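Local coordinates for protein cytochrome P450 reductase (Amycolatopsis methanolica 239, PDB 5OGX) that passes electrons from NADH, through FAD and a [2Fe-2S] cluster, to the partner cytochrome P450 that O-demethylates guaiacol and other lignin-derived aromatics, at residues A66-A70 / S71-L75; L253-F256 / A257-E261; D175-F179 / D180-A184; L199-P202 / D203-D206. One frame throughout, in Å; residues are numbered along the deposited sequence.

Interaction 1: residues A66-A70 / S71-L75. Unlike the reference sequence in segment 66-70: Glu67 (reference Asp). Unlike the reference sequence in segment 71-75: Ser71 (reference Ala).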
ATOM      1  N   ALA A  66       1.011 -24.642 -10.764  1.00 47.93           N
ATOM      2  CA  ALA A  66       0.242 -25.884 -10.790  1.00 48.52           C
ATOM      3  C   ALA A  66       0.735 -26.846  -9.718  1.00 44.81           C
ATOM      4  O   ALA A  66      -0.058 -27.563  -9.100  1.00 45.67           O
ATOM      5  CB  ALA A  66       0.324 -26.534 -12.172  1.00 53.26           C
ATOM      6  N   GLU A  67       2.048 -26.869  -9.487  1.00 47.32           N
ATOM      7  CA  GLU A  67       2.614 -27.659  -8.401  1.00 54.18           C
ATOM      8  C   GLU A  67       2.007 -27.260  -7.063  1.00 49.06           C
ATOM      9  O   GLU A  67       1.544 -28.113  -6.296  1.00 47.01           O
ATOM     10  CB  GLU A  67       4.134 -27.481  -8.383  1.00 64.40           C
ATOM     11  CG  GLU A  67       4.892 -28.478  -7.530  1.00 76.93           C
ATOM     12  CD  GLU A  67       6.333 -28.649  -7.986  1.00 87.57           C
ATOM     13  OE1 GLU A  67       7.154 -29.160  -7.195  1.00 90.33           O
ATOM     14  OE2 GLU A  67       6.643 -28.272  -9.137  1.00 90.99           O
ATOM     15  N   GLU A  68       1.981 -25.955  -6.780  1.00 42.58           N
ATOM     16  CA  GLU A  68       1.469 -25.470  -5.501  1.00 39.51           C
ATOM     17  C   GLU A  68      -0.014 -25.778  -5.337  1.00 34.17           C
ATOM     18  O   GLU A  68      -0.465 -26.118  -4.238  1.00 36.21           O
ATOM     19  CB  GLU A  68       1.717 -23.966  -5.371  1.00 34.71           C
ATOM     20  CG  GLU A  68       3.175 -23.575  -5.195  1.00 36.94           C
ATOM     21  CD  GLU A  68       3.374 -22.068  -5.137  1.00 42.31           C
ATOM     22  OE1 GLU A  68       3.924 -21.573  -4.130  1.00 41.84           O
ATOM     23  OE2 GLU A  68       2.977 -21.377  -6.100  1.00 45.16           O
ATOM     24  N   ARG A  69      -0.798 -25.645  -6.411  1.00 33.66           N
ATOM     25  CA  ARG A  69      -2.213 -25.996  -6.330  1.00 32.34           C
ATOM     26  C   ARG A  69      -2.391 -27.473  -6.018  1.00 36.57           C
ATOM     27  O   ARG A  69      -3.261 -27.848  -5.224  1.00 36.75           O
ATOM     28  CB  ARG A  69      -2.924 -25.649  -7.636  1.00 36.20           C
ATOM     29  CG  ARG A  69      -2.898 -24.172  -7.948  1.00 33.24           C
ATOM     30  CD  ARG A  69      -3.223 -23.888  -9.398  1.00 40.15           C
ATOM     31  NE  ARG A  69      -2.717 -22.570  -9.762  1.00 42.16           N
ATOM     32  CZ  ARG A  69      -3.455 -21.599 -10.285  1.00 41.49           C
ATOM     33  NH1 ARG A  69      -4.744 -21.791 -10.528  1.00 41.92           N
ATOM     34  NH2 ARG A  69      -2.895 -20.434 -10.568  1.00 38.43           N
ATOM     35  N   ALA A  70      -1.570 -28.324  -6.633  1.00 39.66           N
ATOM     36  CA  ALA A  70      -1.681 -29.759  -6.403  1.00 42.94           C
ATOM     37  C   ALA A  70      -1.313 -30.127  -4.974  1.00 47.16           C
ATOM     38  O   ALA A  70      -1.825 -31.118  -4.438  1.00 48.98           O
ATOM     39  CB  ALA A  70      -0.795 -30.515  -7.390  1.00 46.94           C
ATOM     40  N   SER A  71      -0.430 -29.354  -4.346  1.00 44.32           N
ATOM     41  CA  SER A  71      -0.083 -29.577  -2.952  1.00 46.18           C
ATOM     42  C   SER A  71      -1.066 -28.920  -1.991  1.00 48.43           C
ATOM     43  O   SER A  71      -0.886 -29.034  -0.773  1.00 52.79           O
ATOM     44  CB  SER A  71       1.338 -29.076  -2.675  1.00 40.83           C
ATOM     45  OG  SER A  71       1.368 -27.670  -2.523  1.00 50.92           O
ATOM     46  N   GLY A  72      -2.088 -28.244  -2.502  1.00 39.05           N
ATOM     47  CA  GLY A  72      -3.139 -27.692  -1.677  1.00 34.39           C
ATOM     48  C   GLY A  72      -2.981 -26.234  -1.282  1.00 32.85           C
ATOM     49  O   GLY A  72      -3.661 -25.789  -0.352  1.00 34.74           O
ATOM     50  N   LEU A  73      -2.104 -25.489  -1.937  1.00 30.59           N
ATOM     51  CA  LEU A  73      -1.984 -24.065  -1.653  1.00 26.62           C
ATOM     52  C   LEU A  73      -2.982 -23.279  -2.496  1.00 28.28           C
ATOM     53  O   LEU A  73      -3.489 -23.759  -3.513  1.00 27.37           O
ATOM     54  CB  LEU A  73      -0.565 -23.564  -1.921  1.00 29.55           C
ATOM     55  CG  LEU A  73       0.569 -24.304  -1.206  1.00 37.46           C
ATOM     56  CD1 LEU A  73       1.867 -23.531  -1.369  1.00 35.80           C
ATOM     57  CD2 LEU A  73       0.242 -24.521   0.267  1.00 37.23           C
ATOM     58  N   ALA A  74      -3.253 -22.050  -2.060  1.00 26.33           N
ATOM     59  CA  ALA A  74      -4.183 -21.160  -2.747  1.00 24.44           C
ATOM     60  C   ALA A  74      -3.802 -19.723  -2.426  1.00 24.53           C
ATOM     61  O   ALA A  74      -3.007 -19.459  -1.526  1.00 22.12           O
ATOM     62  CB  ALA A  74      -5.634 -21.433  -2.325  1.00 22.15           C
ATOM     63  N   LEU A  75      -4.367 -18.796  -3.189  1.00 20.77           N
ATOM     64  CA  LEU A  75      -4.282 -17.372  -2.877  1.00 19.84           C
ATOM     65  C   LEU A  75      -5.616 -16.939  -2.285  1.00 18.48           C
ATOM     66  O   LEU A  75      -6.658 -17.053  -2.944  1.00 21.44           O
ATOM     67  CB  LEU A  75      -3.969 -16.543  -4.122  1.00 22.83           C
ATOM     68  CG  LEU A  75      -2.684 -16.852  -4.878  1.00 22.24           C
ATOM     69  CD1 LEU A  75      -2.551 -15.894  -6.061  1.00 23.14           C
ATOM     70  CD2 LEU A  75      -1.493 -16.735  -3.919  1.00 23.49           C
TER
HETATM   71  O   HOH W   1      -5.097 -26.098  -3.957  1.00 38.56           O
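Ser71 holds OG between its backbone N and carbonyl carbon (chi1 79°), and this torsion swings the hydroxyl back onto Glu68 O, with OG 3.0 Å from that oxygen. Glu68 and Leu73 both set CG opposite the carbonyl carbon, which brings Leu73 CD1 against Glu68 CB and CG, at 4.0 Å from CB, the two side chains crossing at a slant. Glu68 O also accepts Leu73 N at 2.9 Å; the amide and the hydroxyl arrive from opposite faces of the carbonyl plane. This six-residue return, together with Gly72 N on Arg69 O at 3.0 Å, makes a Schellman motif: Gly72, with phi 96°, ends helix 66-70 and turns the chain into strand 73-75, an edge of the sheet in the [2Fe-2S] domain. Ser71 N bonds to Glu67 O at 3.0 Å. The N-H of Gly72 comes down from above the Arg69 carbonyl plane, and a water bridges Arg69 O and Leu73 O, donating to both. The polar partners of the Glu68 carboxylate lie outside the turn: OE1 forms a salt bridge with Lys46 of the adjacent strand 46-51, and OE2 takes the N-H of Ser65. Glu67 O, Glu68 O and Arg69 O are thus satisfied by the chain that follows, Arg69 O also by water, while the charge of Glu68, probably balanced by Lys46, fastens the helix to the sheet.

Interaction 2: residues L253-F256 / A257-E261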
ATOM      1  N   LEU A 253       6.198  20.289  -1.464  1.00 27.56           N
ATOM      2  CA  LEU A 253       7.479  20.635  -0.858  1.00 31.13           C
ATOM      3  C   LEU A 253       7.277  21.462   0.409  1.00 29.49           C
ATOM      4  O   LEU A 253       7.979  21.258   1.407  1.00 28.72           O
ATOM      5  CB  LEU A 253       8.359  21.373  -1.868  1.00 31.15           C
ATOM      6  CG  LEU A 253       8.654  20.535  -3.119  1.00 32.79           C
ATOM      7  CD1 LEU A 253       9.484  21.311  -4.131  1.00 34.99           C
ATOM      8  CD2 LEU A 253       9.357  19.224  -2.735  1.00 27.70           C
ATOM      9  N   GLY A 254       6.285  22.354   0.408  1.00 32.99           N
ATOM     10  CA  GLY A 254       6.031  23.158   1.598  1.00 33.91           C
ATOM     11  C   GLY A 254       5.596  22.318   2.785  1.00 34.66           C
ATOM     12  O   GLY A 254       5.986  22.589   3.927  1.00 31.50           O
ATOM     13  N   ARG A 255       4.794  21.276   2.529  1.00 26.60           N
ATOM     14  CA  ARG A 255       4.348  20.388   3.601  1.00 24.57           C
ATOM     15  C   ARG A 255       5.523  19.646   4.222  1.00 23.79           C
ATOM     16  O   ARG A 255       5.622  19.543   5.449  1.00 26.02           O
ATOM     17  CB  ARG A 255       3.301  19.385   3.088  1.00 30.09           C
ATOM     18  CG  ARG A 255       3.158  18.180   4.010  1.00 37.09           C
ATOM     19  CD  ARG A 255       1.731  17.646   4.160  1.00 50.03           C
ATOM     20  NE  ARG A 255       1.297  17.002   2.934  1.00 37.78           N
ATOM     21  CZ  ARG A 255       0.327  16.091   2.824  1.00 40.52           C
ATOM     22  NH1 ARG A 255      -0.365  15.662   3.873  1.00 39.51           N
ATOM     23  NH2 ARG A 255       0.037  15.616   1.624  1.00 28.40           N
ATOM     24  N   PHE A 256       6.434  19.126   3.394  1.00 24.04           N
ATOM     25  CA  PHE A 256       7.582  18.420   3.948  1.00 25.36           C
ATOM     26  C   PHE A 256       8.524  19.373   4.664  1.00 23.73           C
ATOM     27  O   PHE A 256       9.159  18.983   5.649  1.00 24.64           O
ATOM     28  CB  PHE A 256       8.306  17.654   2.846  1.00 23.59           C
ATOM     29  CG  PHE A 256       7.444  16.617   2.195  1.00 20.74           C
ATOM     30  CD1 PHE A 256       6.923  15.585   2.945  1.00 20.84           C
ATOM     31  CD2 PHE A 256       7.121  16.705   0.854  1.00 23.20           C
ATOM     32  CE1 PHE A 256       6.091  14.618   2.348  1.00 22.10           C
ATOM     33  CE2 PHE A 256       6.298  15.771   0.259  1.00 23.18           C
ATOM     34  CZ  PHE A 256       5.791  14.713   1.012  1.00 25.49           C
ATOM     35  N   ALA A 257       8.617  20.624   4.195  1.00 25.08           N
ATOM     36  CA  ALA A 257       9.456  21.601   4.878  1.00 26.55           C
ATOM     37  C   ALA A 257       8.925  21.887   6.275  1.00 26.86           C
ATOM     38  O   ALA A 257       9.704  22.021   7.226  1.00 29.52           O
ATOM     39  CB  ALA A 257       9.546  22.888   4.053  1.00 28.06           C
ATOM     40  N   GLU A 258       7.599  21.940   6.431  1.00 29.12           N
ATOM     41  CA  GLU A 258       7.024  22.149   7.760  1.00 31.28           C
ATOM     42  C   GLU A 258       7.305  20.966   8.676  1.00 29.89           C
ATOM     43  O   GLU A 258       7.565  21.152   9.870  1.00 30.37           O
ATOM     44  CB  GLU A 258       5.519  22.393   7.658  1.00 31.02           C
ATOM     45  CG  GLU A 258       5.164  23.792   7.196  1.00 47.73           C
ATOM     46  CD  GLU A 258       3.781  24.227   7.648  1.00 66.84           C
ATOM     47  OE1 GLU A 258       3.102  23.435   8.339  1.00 69.76           O
ATOM     48  OE2 GLU A 258       3.376  25.364   7.313  1.00 75.95           O
ATOM     49  N   ILE A 259       7.261  19.744   8.136  1.00 24.68           N
ATOM     50  CA  ILE A 259       7.598  18.572   8.948  1.00 23.67           C
ATOM     51  C   ILE A 259       9.041  18.664   9.420  1.00 24.01           C
ATOM     52  O   ILE A 259       9.342  18.469  10.605  1.00 25.28           O
ATOM     53  CB  ILE A 259       7.335  17.267   8.168  1.00 22.11           C
ATOM     54  CG1 ILE A 259       5.849  17.162   7.812  1.00 26.16           C
ATOM     55  CG2 ILE A 259       7.757  16.061   9.036  1.00 22.79           C
ATOM     56  CD1 ILE A 259       5.492  15.971   6.907  1.00 26.24           C
ATOM     57  N   ALA A 260       9.950  19.009   8.509  1.00 25.51           N
ATOM     58  CA  ALA A 260      11.364  19.099   8.865  1.00 24.66           C
ATOM     59  C   ALA A 260      11.628  20.200   9.892  1.00 26.21           C
ATOM     60  O   ALA A 260      12.485  20.047  10.764  1.00 26.63           O
ATOM     61  CB  ALA A 260      12.208  19.341   7.617  1.00 25.61           C
ATOM     62  N   GLU A 261      10.903  21.311   9.818  1.00 27.33           N
ATOM     63  CA  GLU A 261      11.193  22.370  10.787  1.00 29.03           C
ATOM     64  C   GLU A 261      10.832  21.915  12.196  1.00 29.38           C
ATOM     65  O   GLU A 261      11.515  22.274  13.160  1.00 30.45           O
ATOM     66  CB  GLU A 261      10.460  23.656  10.411  1.00 34.67           C
ATOM     67  CG  GLU A 261      11.047  24.404   9.193  1.00 40.48           C
ATOM     68  CD  GLU A 261      12.557  24.686   9.289  1.00 43.10           C
ATOM     69  OE1 GLU A 261      13.011  25.241  10.305  1.00 41.97           O
ATOM     70  OE2 GLU A 261      13.296  24.362   8.335  1.00 46.87           O
TER
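Leu253 O receives the N-H of Ala257 at 2.9 Å, the shortest of four successive i to i+4 bonds that join residues 253-256 to residues 257-261. Gly254 O takes Glu258 N, Arg255 O takes Ile259 N, and Phe256 O takes Ala260 N, with N-H angles between 152° and 162°. Side chains lie close to the same carbonyls: Ala257 CB is 3.5 Å from Leu253 O, and Ile259 CG1 is 3.4 Å from Arg255 O. CG1 of Ile259 stands opposite the carbonyl carbon and beside its own N (chi1 -61°), and from there the extended branch carries CD1 toward the ring of Phe256. The methyl meets that ring obliquely, CD1 of Ile259 lying 4.2 Å from Phe256 CD1, and it also approaches Arg255 CG at 4.3 Å. These residues make up nearly all of helix 253-262, the crossover of a beta-alpha-beta unit between parallel strands 238-244 and 266-272 in the NAD-binding domain. Phe256 and Ile259 form its apolar, inward-packing side: the Phe256 ring stacks with Phe268 and touches Leu219 and Val223 of helix 219-232, while Ile259 packs on Leu230 and Phe266. Arg255 departs from this apolar side. Its NH2 makes salt bridges with Asp252 and with Glu162 of the FAD-binding domain, so the guanidinium spans two domains and its side chain passes about 4 Å from that of His164, an FAD-binding residue. On the solvent-facing side, Glu258 runs extended beyond CG, its CG 3.6 Å from Gly254 O before the carboxylate leads off.

Interaction 3: residues D175-F179 / D180-A184. Unlike the reference sequence in segment 175-179: Gly176 (reference Arg). Unlike the reference sequence in segment 180-184: Ala183 (reference Thr).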
ATOM      1  N   ASP A 175      -5.807   7.909 -17.018  1.00 26.02           N
ATOM      2  CA  ASP A 175      -6.049   8.632 -18.266  1.00 31.25           C
ATOM      3  C   ASP A 175      -7.536   8.684 -18.606  1.00 36.51           C
ATOM      4  O   ASP A 175      -8.029   9.697 -19.111  1.00 38.85           O
ATOM      5  CB  ASP A 175      -5.265   7.960 -19.397  1.00 33.09           C
ATOM      6  CG  ASP A 175      -4.573   8.950 -20.327  1.00 44.85           C
ATOM      7  OD1 ASP A 175      -4.461  10.148 -19.989  1.00 46.85           O
ATOM      8  OD2 ASP A 175      -4.128   8.509 -21.408  1.00 42.47           O
ATOM      9  N   GLY A 176      -8.274   7.612 -18.311  1.00 31.43           N
ATOM     10  CA  GLY A 176      -9.669   7.546 -18.705  1.00 31.76           C
ATOM     11  C   GLY A 176     -10.699   8.081 -17.722  1.00 36.17           C
ATOM     12  O   GLY A 176     -11.881   8.174 -18.078  1.00 37.89           O
ATOM     13  N   TRP A 177     -10.307   8.448 -16.501  1.00 29.80           N
ATOM     14  CA  TRP A 177     -11.302   8.826 -15.501  1.00 24.59           C
ATOM     15  C   TRP A 177     -10.766   9.832 -14.485  1.00 28.51           C
ATOM     16  O   TRP A 177     -11.264  10.961 -14.417  1.00 30.94           O
ATOM     17  CB  TRP A 177     -11.826   7.571 -14.801  1.00 25.45           C
ATOM     18  CG  TRP A 177     -12.665   7.816 -13.581  1.00 24.46           C
ATOM     19  CD1 TRP A 177     -13.707   8.694 -13.453  1.00 27.65           C
ATOM     20  CD2 TRP A 177     -12.544   7.149 -12.314  1.00 23.97           C
ATOM     21  NE1 TRP A 177     -14.237   8.615 -12.183  1.00 26.06           N
ATOM     22  CE2 TRP A 177     -13.537   7.680 -11.465  1.00 23.99           C
ATOM     23  CE3 TRP A 177     -11.688   6.162 -11.816  1.00 22.40           C
ATOM     24  CZ2 TRP A 177     -13.693   7.254 -10.141  1.00 25.90           C
ATOM     25  CZ3 TRP A 177     -11.847   5.737 -10.498  1.00 26.69           C
ATOM     26  CH2 TRP A 177     -12.848   6.279  -9.683  1.00 29.10           C
ATOM     27  N   LEU A 178      -9.761   9.444 -13.688  1.00 28.06           N
ATOM     28  CA  LEU A 178      -9.302  10.336 -12.625  1.00 23.23           C
ATOM     29  C   LEU A 178      -8.668  11.608 -13.181  1.00 26.66           C
ATOM     30  O   LEU A 178      -8.653  12.638 -12.498  1.00 28.98           O
ATOM     31  CB  LEU A 178      -8.322   9.604 -11.706  1.00 24.34           C
ATOM     32  CG  LEU A 178      -8.945   8.396 -10.996  1.00 24.79           C
ATOM     33  CD1 LEU A 178      -7.864   7.519 -10.374  1.00 22.55           C
ATOM     34  CD2 LEU A 178      -9.951   8.845  -9.940  1.00 24.69           C
ATOM     35  N   PHE A 179      -8.145  11.557 -14.403  1.00 27.95           N
ATOM     36  CA  PHE A 179      -7.600  12.730 -15.073  1.00 28.49           C
ATOM     37  C   PHE A 179      -8.531  13.279 -16.142  1.00 32.38           C
ATOM     38  O   PHE A 179      -8.205  14.288 -16.775  1.00 35.76           O
ATOM     39  CB  PHE A 179      -6.241  12.392 -15.697  1.00 30.48           C
ATOM     40  CG  PHE A 179      -5.118  12.377 -14.707  1.00 27.07           C
ATOM     41  CD1 PHE A 179      -4.967  11.306 -13.827  1.00 25.88           C
ATOM     42  CD2 PHE A 179      -4.231  13.441 -14.630  1.00 30.85           C
ATOM     43  CE1 PHE A 179      -3.938  11.294 -12.902  1.00 27.17           C
ATOM     44  CE2 PHE A 179      -3.202  13.439 -13.702  1.00 27.94           C
ATOM     45  CZ  PHE A 179      -3.055  12.364 -12.838  1.00 28.48           C
ATOM     46  N   ASP A 180      -9.685  12.644 -16.354  1.00 28.02           N
ATOM     47  CA  ASP A 180     -10.566  13.056 -17.451  1.00 31.06           C
ATOM     48  C   ASP A 180     -12.003  12.678 -17.085  1.00 37.18           C
ATOM     49  O   ASP A 180     -12.538  11.653 -17.520  1.00 49.59           O
ATOM     50  CB  ASP A 180     -10.158  12.413 -18.775  1.00 39.52           C
ATOM     51  CG  ASP A 180     -11.143  12.711 -19.878  1.00 46.49           C
ATOM     52  OD1 ASP A 180     -11.777  13.783 -19.803  1.00 46.91           O
ATOM     53  OD2 ASP A 180     -11.290  11.875 -20.796  1.00 45.35           O
ATOM     54  N   GLY A 181     -12.643  13.527 -16.289  1.00 34.12           N
ATOM     55  CA  GLY A 181     -14.028  13.268 -15.943  1.00 43.39           C
ATOM     56  C   GLY A 181     -14.373  13.404 -14.474  1.00 44.32           C
ATOM     57  O   GLY A 181     -15.423  13.962 -14.136  1.00 36.30           O
ATOM     58  N   LEU A 182     -13.512  12.890 -13.595  1.00 42.71           N
ATOM     59  CA  LEU A 182     -13.739  13.019 -12.161  1.00 36.95           C
ATOM     60  C   LEU A 182     -13.947  14.478 -11.785  1.00 37.79           C
ATOM     61  O   LEU A 182     -13.209  15.361 -12.236  1.00 39.56           O
ATOM     62  CB  LEU A 182     -12.553  12.444 -11.379  1.00 32.03           C
ATOM     63  CG  LEU A 182     -12.773  12.261  -9.877  1.00 29.62           C
ATOM     64  CD1 LEU A 182     -13.575  10.994  -9.617  1.00 30.94           C
ATOM     65  CD2 LEU A 182     -11.440  12.210  -9.122  1.00 27.50           C
ATOM     66  N   ALA A 183     -14.959  14.729 -10.960  1.00 34.94           N
ATOM     67  CA  ALA A 183     -15.273  16.089 -10.548  1.00 36.74           C
ATOM     68  C   ALA A 183     -15.805  16.074  -9.124  1.00 36.52           C
ATOM     69  O   ALA A 183     -16.390  15.083  -8.675  1.00 35.58           O
ATOM     70  CB  ALA A 183     -16.299  16.739 -11.485  1.00 38.11           C
ATOM     71  N   ALA A 184     -15.604  17.191  -8.422  1.00 35.76           N
ATOM     72  CA  ALA A 184     -16.176  17.365  -7.093  1.00 35.59           C
ATOM     73  C   ALA A 184     -17.668  17.063  -7.105  1.00 35.70           C
ATOM     74  O   ALA A 184     -18.402  17.484  -8.005  1.00 38.31           O
ATOM     75  CB  ALA A 184     -15.934  18.792  -6.594  1.00 42.36           C
TER
HETATM   76  O   HOH W   2      -9.208   9.788 -21.771  1.00 45.95           O
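Leu182 sets its CD1 methyl beside the NE1, CE2 and CZ2 atoms of Trp177, 3.6 Å from NE1 and 3.8 Å from CZ2, meeting the indole obliquely. Its other branch lies alongside Leu178, with CD2 of Leu182 3.8 Å from Leu178 CD2. That Leu178 methyl also sits over one face of the indole, offset toward the rim, so this methyl touches both Leu182 and the indole. Leu182 CG stands opposite its backbone N (chi1 -168°), which spreads the two methyls between these neighbours. The backbone draws them together: Trp177 O accepts Leu182 N at 3.1 Å, an almost straight bond (165°), and Asp180 N at 3.0 Å, the two donors coming from opposite faces of its plane. Between them Gly181, at phi 133°, allows the sharp turn. A water donates to both Asp175 O and Asp180 OD2, tying the exposed side of the turn. Helix 174-178 and the turn after it pack against the antiparallel barrel of the FAD-binding domain. Leu182 rests on Val120 of strand 117-124, Leu178 on Val165 of strand 160-166, and the Trp177 ring on the loop at Val140 and Pro141, while Leu178 also comes about 4 Å from the side chain of FAD-binding Tyr149.

Interaction 4: residues L199-P202 / D203-D206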
ATOM      1  N   LEU A 199       3.001   0.725  10.075  1.00 14.52           N
ATOM      2  CA  LEU A 199       3.845   0.559  11.242  1.00 16.48           C
ATOM      3  C   LEU A 199       3.341  -0.572  12.137  1.00 17.37           C
ATOM      4  O   LEU A 199       2.139  -0.842  12.202  1.00 20.97           O
ATOM      5  CB  LEU A 199       3.862   1.854  12.061  1.00 19.00           C
ATOM      6  CG  LEU A 199       4.575   3.016  11.363  1.00 19.95           C
ATOM      7  CD1 LEU A 199       4.233   4.362  12.004  1.00 20.70           C
ATOM      8  CD2 LEU A 199       6.066   2.781  11.415  1.00 19.34           C
ATOM      9  N   PRO A 200       4.240  -1.209  12.872  1.00 22.29           N
ATOM     10  CA  PRO A 200       3.822  -2.146  13.917  1.00 27.14           C
ATOM     11  C   PRO A 200       3.088  -1.412  15.025  1.00 29.99           C
ATOM     12  O   PRO A 200       3.079  -0.169  15.055  1.00 27.20           O
ATOM     13  CB  PRO A 200       5.155  -2.731  14.409  1.00 29.05           C
ATOM     14  CG  PRO A 200       6.144  -1.673  14.143  1.00 32.44           C
ATOM     15  CD  PRO A 200       5.697  -0.998  12.859  1.00 26.14           C
ATOM     16  N   PRO A 201       2.436  -2.135  15.937  1.00 32.10           N
ATOM     17  CA  PRO A 201       1.778  -1.465  17.058  1.00 37.60           C
ATOM     18  C   PRO A 201       2.763  -0.603  17.817  1.00 30.65           C
ATOM     19  O   PRO A 201       3.973  -0.897  17.851  1.00 30.12           O
ATOM     20  CB  PRO A 201       1.272  -2.632  17.920  1.00 38.63           C
ATOM     21  CG  PRO A 201       1.178  -3.794  16.992  1.00 38.16           C
ATOM     22  CD  PRO A 201       2.265  -3.600  15.975  1.00 36.46           C
ATOM     23  N   PRO A 202       2.295   0.487  18.432  1.00 35.05           N
ATOM     24  CA  PRO A 202       3.218   1.381  19.156  1.00 37.60           C
ATOM     25  C   PRO A 202       4.121   0.666  20.149  1.00 37.51           C
ATOM     26  O   PRO A 202       5.299   1.023  20.263  1.00 31.39           O
ATOM     27  CB  PRO A 202       2.266   2.356  19.861  1.00 44.20           C
ATOM     28  CG  PRO A 202       1.059   2.386  19.007  1.00 43.98           C
ATOM     29  CD  PRO A 202       0.919   1.009  18.416  1.00 38.52           C
ATOM     30  N   ASP A 203       3.603  -0.353  20.848  1.00 41.35           N
ATOM     31  CA  ASP A 203       4.386  -1.097  21.829  1.00 49.11           C
ATOM     32  C   ASP A 203       5.570  -1.822  21.213  1.00 43.78           C
ATOM     33  O   ASP A 203       6.529  -2.128  21.929  1.00 42.69           O
ATOM     34  CB  ASP A 203       3.508  -2.123  22.550  1.00 60.57           C
ATOM     35  CG  ASP A 203       2.435  -1.481  23.395  1.00 72.85           C
ATOM     36  OD1 ASP A 203       2.554  -0.272  23.687  1.00 75.77           O
ATOM     37  OD2 ASP A 203       1.466  -2.183  23.756  1.00 77.97           O
ATOM     38  N   GLU A 204       5.520  -2.135  19.917  1.00 30.82           N
ATOM     39  CA  GLU A 204       6.588  -2.875  19.261  1.00 34.75           C
ATOM     40  C   GLU A 204       7.477  -1.972  18.414  1.00 38.38           C
ATOM     41  O   GLU A 204       8.226  -2.466  17.568  1.00 49.08           O
ATOM     42  CB  GLU A 204       6.002  -4.002  18.406  1.00 41.20           C
ATOM     43  CG  GLU A 204       5.005  -4.868  19.156  1.00 47.42           C
ATOM     44  CD  GLU A 204       4.287  -5.858  18.262  1.00 53.96           C
ATOM     45  OE1 GLU A 204       3.172  -6.282  18.632  1.00 54.37           O
ATOM     46  OE2 GLU A 204       4.837  -6.211  17.196  1.00 57.58           O
ATOM     47  N   ASP A 205       7.403  -0.662  18.630  1.00 37.18           N
ATOM     48  CA  ASP A 205       8.134   0.330  17.846  1.00 34.78           C
ATOM     49  C   ASP A 205       9.235   0.896  18.726  1.00 34.54           C
ATOM     50  O   ASP A 205       8.968   1.711  19.618  1.00 38.46           O
ATOM     51  CB  ASP A 205       7.187   1.422  17.348  1.00 36.32           C
ATOM     52  CG  ASP A 205       7.877   2.453  16.459  1.00 40.38           C
ATOM     53  OD1 ASP A 205       9.122   2.410  16.327  1.00 41.12           O
ATOM     54  OD2 ASP A 205       7.161   3.314  15.903  1.00 33.16           O
ATOM     55  N   ASP A 206      10.472   0.481  18.463  1.00 40.25           N
ATOM     56  CA  ASP A 206      11.621   0.881  19.264  1.00 39.93           C
ATOM     57  C   ASP A 206      12.120   2.286  18.957  1.00 38.24           C
ATOM     58  O   ASP A 206      13.104   2.715  19.564  1.00 37.79           O
ATOM     59  CB  ASP A 206      12.772  -0.122  19.083  1.00 49.57           C
ATOM     60  CG  ASP A 206      13.140  -0.358  17.615  1.00 53.24           C
ATOM     61  OD1 ASP A 206      12.724   0.430  16.735  1.00 46.96           O
ATOM     62  OD2 ASP A 206      13.850  -1.349  17.339  1.00 50.51           O
TER
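Pro201 O takes the N-H of Glu204 at 2.9 Å, and Pro202 O takes that of Asp205 at 3.2 Å. Each is an i to i+3 bond, and together they wind a short 3-10-like turn around Pro202 and Asp203, in the loop that leads from strand 187-194 of the flavin domain to strand 210-215, the first of the parallel NAD-domain sheet. In both bonds the N-H comes from above the carbonyl plane, off the lone-pair directions, with a C=O...N angle of 130° at Pro201 and 116° at Pro202. Proline rings restrict the chain ahead of the turn, and Pro202 enters the helical region.

The Asp205 carboxylate faces the arginines of the neighbouring helix region. Its CG stands opposite the backbone N (chi1 -177°); OD1 forms a salt bridge with Arg236 and also accepts Gly207 N, and OD2 forms one with Arg232. Arg232, at the end of helix 219-232, in addition donates to Pro200 O and touches the side chains of Leu199 and Pro202, so Arg232 meets both halves of the loop. The CB of Asp205 lies 3.5 Å from Pro202 O.

The turn is largely solvent-exposed. Glu204 runs extended beyond CG, and its carboxylate crosses the ring of Pro201 at a slant, a van der Waals contact; its CD is 3.8 Å from Pro201 CD, and its OE1 lies 3.6 Å from Pro201 CG.

Each of the four contacts is a local closure of adjoining segments, and along the chain they follow in series without nesting or crossing. Interaction 1 comes first, where a helix passes into an edge strand of the iron-sulfur domain. Interaction 3, at 175-184, closes the loop after the short helix of the FAD-binding domain. Interaction 4, at 199-206, shapes the connection from that domain to the parallel NAD-domain sheet, and interaction 2, at 253-261, lies within a crossover helix of the latter, closing successive helical turns. Centres of interactions 1 and 2 lie 48 Å apart, on opposite sides of the chain's centre; the nearest atoms of 2 and 4 are about 13 Å apart.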